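Local coordinates for protein DNA ligase (Archaeoglobus fulgidus, PDB 3GDE) that probably seals nicks in double-stranded DNA during replication, recombination and repair, using ATP and passing through a covalent enzyme-AMP intermediate, at residues K252-R257 and G396-M401; E301-K306 and E336-D341. All blocks are in the same frame, centred on the assembly; numbering follows the deposited sequence.

Interaction 1. Residues K252-R257 and G396-M401; sequences KFDGSR and GHEGVM. With PO4 (phosphate ion), chain C.
Lys252, the predicted lysine that takes up AMP, reaches across Glu398, and the two side chains meet at their charged ends: NZ forms a salt bridge to OE2 of Glu398, 3.1 Å away, coming in on the syn side but 34° out of the carboxylate plane. With CG anti to the backbone N (chi1 -171°), the lysine chain runs extended as far as CE and bends only at the last torsion. That bend brings NZ to 2.7 Å from O1 of a phosphate ion, probably from the crystallisation liquor, so the ammonium meets two anionic groups, the carboxylate and the phosphate. Farther back, Met401, folded at chi2 and chi3, sets SD across the aliphatic part of Lys252 at a slant, 3.9 Å from CD.

Phe253 and His397 form a T-shaped pair. The phenyl edge, led by CD1, stands over the centre of the imidazole face, with the planes at 81°. The same imidazole is held at its own edge, where the backbone N of Asp254 donates to ND1 over 3.1 Å, nearly in the ring plane; this bond uses ND1 as acceptor and would help to hold the ring's rotation. A water donates to both Asp254 OD2 and Gly396 O, tying the start of the 396-401 segment to the turn. Backbone bonds from Lys252 N to Gly399 O and from Glu398 N to Lys252 O complete the join.

Residues 252-257 carry the KxDG motif (motif I) of the nucleotidyltransferase core. Gly396 ends helix 382-394 in a Schellman motif, strand 399-403 then runs beside strand 419-422, whose Lys420 also binds the phosphate, and Phe253 packs against Glu301 and Ile303 of strand 296-306.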
loop_
_atom_site.group_PDB
_atom_site.type_symbol
_atom_site.label_atom_id
_atom_site.label_comp_id
_atom_site.label_asym_id
_atom_site.label_seq_id
_atom_site.Cartn_x
_atom_site.Cartn_y
_atom_site.Cartn_z
ATOM N N LYS A 252 -1.786 4.096 23.398
ATOM C CA LYS A 252 -1.799 3.405 22.122
ATOM C C LYS A 252 -2.958 2.417 22.067
ATOM O O LYS A 252 -2.940 1.389 22.752
ATOM C CB LYS A 252 -0.490 2.677 21.836
ATOM C CG LYS A 252 -0.480 2.155 20.414
ATOM C CD LYS A 252 0.844 1.568 20.034
ATOM C CE LYS A 252 0.949 1.436 18.529
ATOM N NZ LYS A 252 -0.081 0.520 17.984
ATOM N N PHE A 253 -3.943 2.735 21.226
ATOM C CA PHE A 253 -5.169 1.945 21.081
ATOM C C PHE A 253 -5.029 0.662 20.253
ATOM O O PHE A 253 -4.275 0.599 19.288
ATOM C CB PHE A 253 -6.287 2.814 20.489
ATOM C CG PHE A 253 -6.609 4.028 21.314
ATOM C CD1 PHE A 253 -7.500 3.944 22.385
ATOM C CD2 PHE A 253 -6.022 5.261 21.020
ATOM C CE1 PHE A 253 -7.797 5.071 23.154
ATOM C CE2 PHE A 253 -6.307 6.396 21.784
ATOM C CZ PHE A 253 -7.194 6.302 22.853
ATOM N N ASP A 254 -5.763 -0.365 20.655
ATOM C CA ASP A 254 -5.974 -1.531 19.812
ATOM C C ASP A 254 -7.085 -1.163 18.832
ATOM O O ASP A 254 -8.279 -1.312 19.129
ATOM C CB ASP A 254 -6.356 -2.756 20.651
ATOM C CG ASP A 254 -6.551 -4.017 19.806
ATOM O OD1 ASP A 254 -6.520 -3.930 18.560
ATOM O OD2 ASP A 254 -6.737 -5.106 20.388
ATOM N N GLY A 255 -6.682 -0.646 17.676
ATOM C CA GLY A 255 -7.625 -0.242 16.643
ATOM C C GLY A 255 -6.957 -0.012 15.302
ATOM O O GLY A 255 -5.831 -0.462 15.082
ATOM N N SER A 256 -7.664 0.675 14.401
ATOM C CA SER A 256 -7.130 0.988 13.083
ATOM C C SER A 256 -6.990 2.485 12.887
ATOM O O SER A 256 -7.939 3.229 13.065
ATOM C CB SER A 256 -7.993 0.397 11.978
ATOM O OG SER A 256 -8.143 -0.991 12.165
ATOM N N ARG A 257 -5.797 2.908 12.493
ATOM C CA ARG A 257 -5.547 4.305 12.223
ATOM C C ARG A 257 -6.318 4.805 10.989
ATOM O O ARG A 257 -6.444 4.106 9.978
ATOM C CB ARG A 257 -4.060 4.553 12.075
ATOM C CG ARG A 257 -3.704 5.999 12.289
ATOM C CD ARG A 257 -2.241 6.174 12.548
ATOM N NE ARG A 257 -1.860 7.568 12.412
ATOM C CZ ARG A 257 -0.603 7.995 12.400
ATOM N NH1 ARG A 257 0.403 7.124 12.514
ATOM N NH2 ARG A 257 -0.350 9.291 12.260
ATOM N N GLY A 396 -7.672 -2.706 27.996
ATOM C CA GLY A 396 -7.720 -3.610 26.852
ATOM C C GLY A 396 -6.959 -3.110 25.639
ATOM O O GLY A 396 -7.106 -3.652 24.535
ATOM N N HIS A 397 -6.152 -2.072 25.847
ATOM C CA HIS A 397 -5.322 -1.504 24.787
ATOM C C HIS A 397 -3.844 -1.885 24.957
ATOM O O HIS A 397 -3.522 -2.752 25.758
ATOM C CB HIS A 397 -5.562 0.006 24.676
ATOM C CG HIS A 397 -6.983 0.359 24.356
ATOM N ND1 HIS A 397 -7.536 0.172 23.108
ATOM C CD2 HIS A 397 -7.972 0.870 25.128
ATOM C CE1 HIS A 397 -8.800 0.555 23.123
ATOM N NE2 HIS A 397 -9.091 0.982 24.338
ATOM N N GLU A 398 -2.947 -1.254 24.203
ATOM C CA GLU A 398 -1.628 -1.857 23.939
ATOM C C GLU A 398 -0.456 -1.278 24.722
ATOM O O GLU A 398 0.559 -1.962 24.916
ATOM C CB GLU A 398 -1.303 -1.807 22.440
ATOM C CG GLU A 398 -2.334 -2.486 21.555
ATOM C CD GLU A 398 -1.905 -2.561 20.098
ATOM O OE1 GLU A 398 -2.558 -3.300 19.340
ATOM O OE2 GLU A 398 -0.919 -1.891 19.709
ATOM N N GLY A 399 -0.598 -0.030 25.160
ATOM C CA GLY A 399 0.488 0.700 25.802
ATOM C C GLY A 399 0.337 2.195 25.603
ATOM O O GLY A 399 -0.779 2.734 25.642
ATOM N N VAL A 400 1.455 2.869 25.367
ATOM C CA VAL A 400 1.444 4.322 25.232
ATOM C C VAL A 400 2.211 4.841 24.024
ATOM O O VAL A 400 3.191 4.235 23.584
ATOM C CB VAL A 400 1.970 5.052 26.509
ATOM C CG1 VAL A 400 0.955 4.966 27.656
ATOM C CG2 VAL A 400 3.326 4.515 26.926
ATOM N N MET A 401 1.739 5.967 23.495
ATOM C CA MET A 401 2.503 6.741 22.533
ATOM C C MET A 401 3.209 7.831 23.315
ATOM O O MET A 401 2.605 8.468 24.181
ATOM C CB MET A 401 1.595 7.349 21.452
ATOM C CG MET A 401 0.825 6.330 20.613
ATOM S SD MET A 401 1.919 5.259 19.650
ATOM C CE MET A 401 2.690 6.444 18.561
HETATM P P PO4 C . 1.604 -1.460 15.378
HETATM O O1 PO4 C . 0.389 -1.562 16.269
HETATM O O2 PO4 C . 2.876 -1.274 16.166
HETATM O O3 PO4 C . 1.694 -2.712 14.540
HETATM O O4 PO4 C . 1.441 -0.255 14.492
HETATM O O HOH W 1 -5.628 -5.076 22.859
#

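Interaction 2. Residues E301-K306 and E336-D341; sequences EVIAVK and EAHFFD
Two antiparallel strands of the adenylation domain, 301-306 and 336-341, pair here and carry two predicted ATP-binding residues, Glu301 and Phe340. Two hydrogen-bonded pairs, Glu301 with His338 and Ile303 with Glu336, flank the non-hydrogen-bonded pair of Val302 and Ala337. The Glu301 N to His338 O bond, 2.7 Å long, is nearly straight at the hydrogen. Beyond His338 the regular pairing gives way to a classic beta bulge, in which Phe340 and Asp341 both face Asp299.

On the face that carries Glu301, Ile303, Glu336 and His338, side chains pack over the backbone bonds. Ile303 holds CG1 between its backbone N and carbonyl carbon (chi1 67°), and from there the chain crosses obliquely to the other strand: CG1 rests on Glu336 CG at 3.7 Å, while CD1 comes to 3.4 Å from His338 NE2. Glu336 extends beyond CG and meets Val305 at about a right angle, its OE2 lying 3.4 Å from Val305 CG2. Its other oxygen, OE1, accepts a weak hydrogen bond from His338 NE2. An alanine in place of Glu336 removes CG and the carboxylate, and is likely to leave a gap beside Ile303 CG1 and Val305 and the His338 imidazole without its weak acceptor and freer to turn. The other side of the pair is apolar, with Val302 CG2 facing Ala337 CB, and Val302 also packs on Val258 of strand 256-262.

Toward the nucleotide site, Glu301 bends at chi2 to carry its carboxylate past the Phe340 ring, the two planes 25° apart. OE2 of Glu301 comes to 3.9 Å from Phe340 CE2.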
loop_
_atom_site.group_PDB
_atom_site.type_symbol
_atom_site.label_atom_id
_atom_site.label_comp_id
_atom_site.label_asym_id
_atom_site.label_seq_id
_atom_site.Cartn_x
_atom_site.Cartn_y
_atom_site.Cartn_z
ATOM N N GLU A 301 -7.714 7.144 15.701
ATOM C CA GLU A 301 -7.809 5.706 15.794
ATOM C C GLU A 301 -9.275 5.299 15.896
ATOM O O GLU A 301 -10.026 5.823 16.729
ATOM C CB GLU A 301 -7.031 5.219 17.012
ATOM C CG GLU A 301 -6.529 3.802 16.896
ATOM C CD GLU A 301 -5.228 3.673 16.118
ATOM O OE1 GLU A 301 -4.940 2.543 15.661
ATOM O OE2 GLU A 301 -4.483 4.660 15.967
ATOM N N VAL A 302 -9.687 4.380 15.030
ATOM C CA VAL A 302 -11.024 3.792 15.123
ATOM C C VAL A 302 -10.932 2.464 15.885
ATOM O O VAL A 302 -10.102 1.601 15.559
ATOM C CB VAL A 302 -11.659 3.604 13.726
ATOM C CG1 VAL A 302 -12.947 2.807 13.811
ATOM C CG2 VAL A 302 -11.943 4.952 13.108
ATOM N N ILE A 303 -11.762 2.314 16.912
ATOM C CA ILE A 303 -11.774 1.080 17.689
ATOM C C ILE A 303 -13.153 0.432 17.667
ATOM O O ILE A 303 -14.176 1.119 17.590
ATOM C CB ILE A 303 -11.256 1.270 19.156
ATOM C CG1 ILE A 303 -12.217 2.144 19.976
ATOM C CG2 ILE A 303 -9.822 1.814 19.172
ATOM C CD1 ILE A 303 -11.778 2.403 21.404
ATOM N N ALA A 304 -13.174 -0.894 17.714
ATOM C CA ALA A 304 -14.424 -1.631 17.793
ATOM C C ALA A 304 -14.799 -1.782 19.259
ATOM O O ALA A 304 -13.961 -2.141 20.079
ATOM C CB ALA A 304 -14.291 -2.986 17.122
ATOM N N VAL A 305 -16.052 -1.469 19.587
ATOM C CA VAL A 305 -16.576 -1.636 20.951
ATOM C C VAL A 305 -17.873 -2.452 20.935
ATOM O O VAL A 305 -18.591 -2.468 19.938
ATOM C CB VAL A 305 -16.785 -0.281 21.687
ATOM C CG1 VAL A 305 -15.463 0.468 21.824
ATOM C CG2 VAL A 305 -17.815 0.579 20.979
ATOM N N LYS A 306 -18.156 -3.147 22.031
ATOM C CA LYS A 306 -19.366 -3.964 22.118
ATOM C C LYS A 306 -19.834 -4.077 23.570
ATOM O O LYS A 306 -19.094 -4.550 24.442
ATOM C CB LYS A 306 -19.141 -5.343 21.478
ATOM C CG LYS A 306 -20.411 -6.180 21.263
ATOM C CD LYS A 306 -21.260 -5.696 20.090
ATOM C CE LYS A 306 -22.181 -6.813 19.587
ATOM N NZ LYS A 306 -23.165 -6.358 18.550
ATOM N N GLU A 336 -16.119 3.398 17.645
ATOM C CA GLU A 336 -15.893 4.780 18.051
ATOM C C GLU A 336 -14.528 5.261 17.585
ATOM O O GLU A 336 -13.649 4.451 17.286
ATOM C CB GLU A 336 -16.089 4.983 19.551
ATOM C CG GLU A 336 -15.389 3.993 20.431
ATOM C CD GLU A 336 -15.885 4.057 21.852
ATOM O OE1 GLU A 336 -15.091 4.426 22.737
ATOM O OE2 GLU A 336 -17.073 3.751 22.080
ATOM N N ALA A 337 -14.377 6.581 17.503
ATOM C CA ALA A 337 -13.164 7.196 16.980
ATOM C C ALA A 337 -12.506 8.060 18.041
ATOM O O ALA A 337 -13.182 8.805 18.748
ATOM C CB ALA A 337 -13.472 8.018 15.731
ATOM N N HIS A 338 -11.186 7.931 18.147
ATOM C CA HIS A 338 -10.374 8.715 19.070
ATOM C C HIS A 338 -9.328 9.475 18.278
ATOM O O HIS A 338 -8.436 8.878 17.671
ATOM C CB HIS A 338 -9.700 7.817 20.106
ATOM C CG HIS A 338 -10.664 7.044 20.953
ATOM N ND1 HIS A 338 -10.793 7.251 22.308
ATOM C CD2 HIS A 338 -11.555 6.075 20.634
ATOM C CE1 HIS A 338 -11.713 6.436 22.790
ATOM N NE2 HIS A 338 -12.196 5.718 21.793
ATOM N N PHE A 339 -9.449 10.795 18.286
ATOM C CA PHE A 339 -8.558 11.654 17.541
ATOM C C PHE A 339 -7.395 12.125 18.401
ATOM O O PHE A 339 -7.569 12.405 19.586
ATOM C CB PHE A 339 -9.339 12.825 16.927
ATOM C CG PHE A 339 -10.347 12.388 15.902
ATOM C CD1 PHE A 339 -9.931 11.912 14.659
ATOM C CD2 PHE A 339 -11.719 12.429 16.182
ATOM C CE1 PHE A 339 -10.864 11.489 13.709
ATOM C CE2 PHE A 339 -12.663 12.015 15.227
ATOM C CZ PHE A 339 -12.227 11.541 13.991
ATOM N N PHE A 340 -6.206 12.167 17.795
ATOM C CA PHE A 340 -4.977 12.544 18.495
ATOM C C PHE A 340 -4.155 13.615 17.783
ATOM O O PHE A 340 -3.198 14.133 18.347
ATOM C CB PHE A 340 -4.107 11.315 18.798
ATOM C CG PHE A 340 -3.712 10.503 17.582
ATOM C CD1 PHE A 340 -2.628 10.884 16.784
ATOM C CD2 PHE A 340 -4.387 9.323 17.267
ATOM C CE1 PHE A 340 -2.241 10.123 15.674
ATOM C CE2 PHE A 340 -4.012 8.558 16.146
ATOM C CZ PHE A 340 -2.932 8.965 15.352
ATOM N N ASP A 341 -4.513 13.933 16.544
ATOM C CA ASP A 341 -3.829 14.993 15.812
ATOM C C ASP A 341 -4.679 15.660 14.725
ATOM O O ASP A 341 -5.737 15.164 14.340
ATOM C CB ASP A 341 -2.501 14.488 15.227
ATOM C CG ASP A 341 -1.371 15.479 15.421
ATOM O OD1 ASP A 341 -1.619 16.704 15.373
ATOM O OD2 ASP A 341 -0.229 15.034 15.626
#

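Overall arrangement
Interactions 1 and 2 lie side by side in the adenylation domain, their centres about 9 Å apart, and interaction 2 is nested within the chain loop that interaction 1 closes. Strands 256-262 and 296-306 are neighbours, and Ser256 N lies 2.9 Å from Val302 O, a probable hydrogen bond. Together the contacts bring predicted nucleotide-site residues close together: Lys252 and Arg257 from 252-257, Glu301 and Phe340 from interaction 2. Arg257 NE lies 3.4 Å from Phe340 CZ, and Phe253 meets the His338 ring with planes at about 40°. The phosphate beside Lys252 is also held by Lys420, another predicted ATP-binding residue.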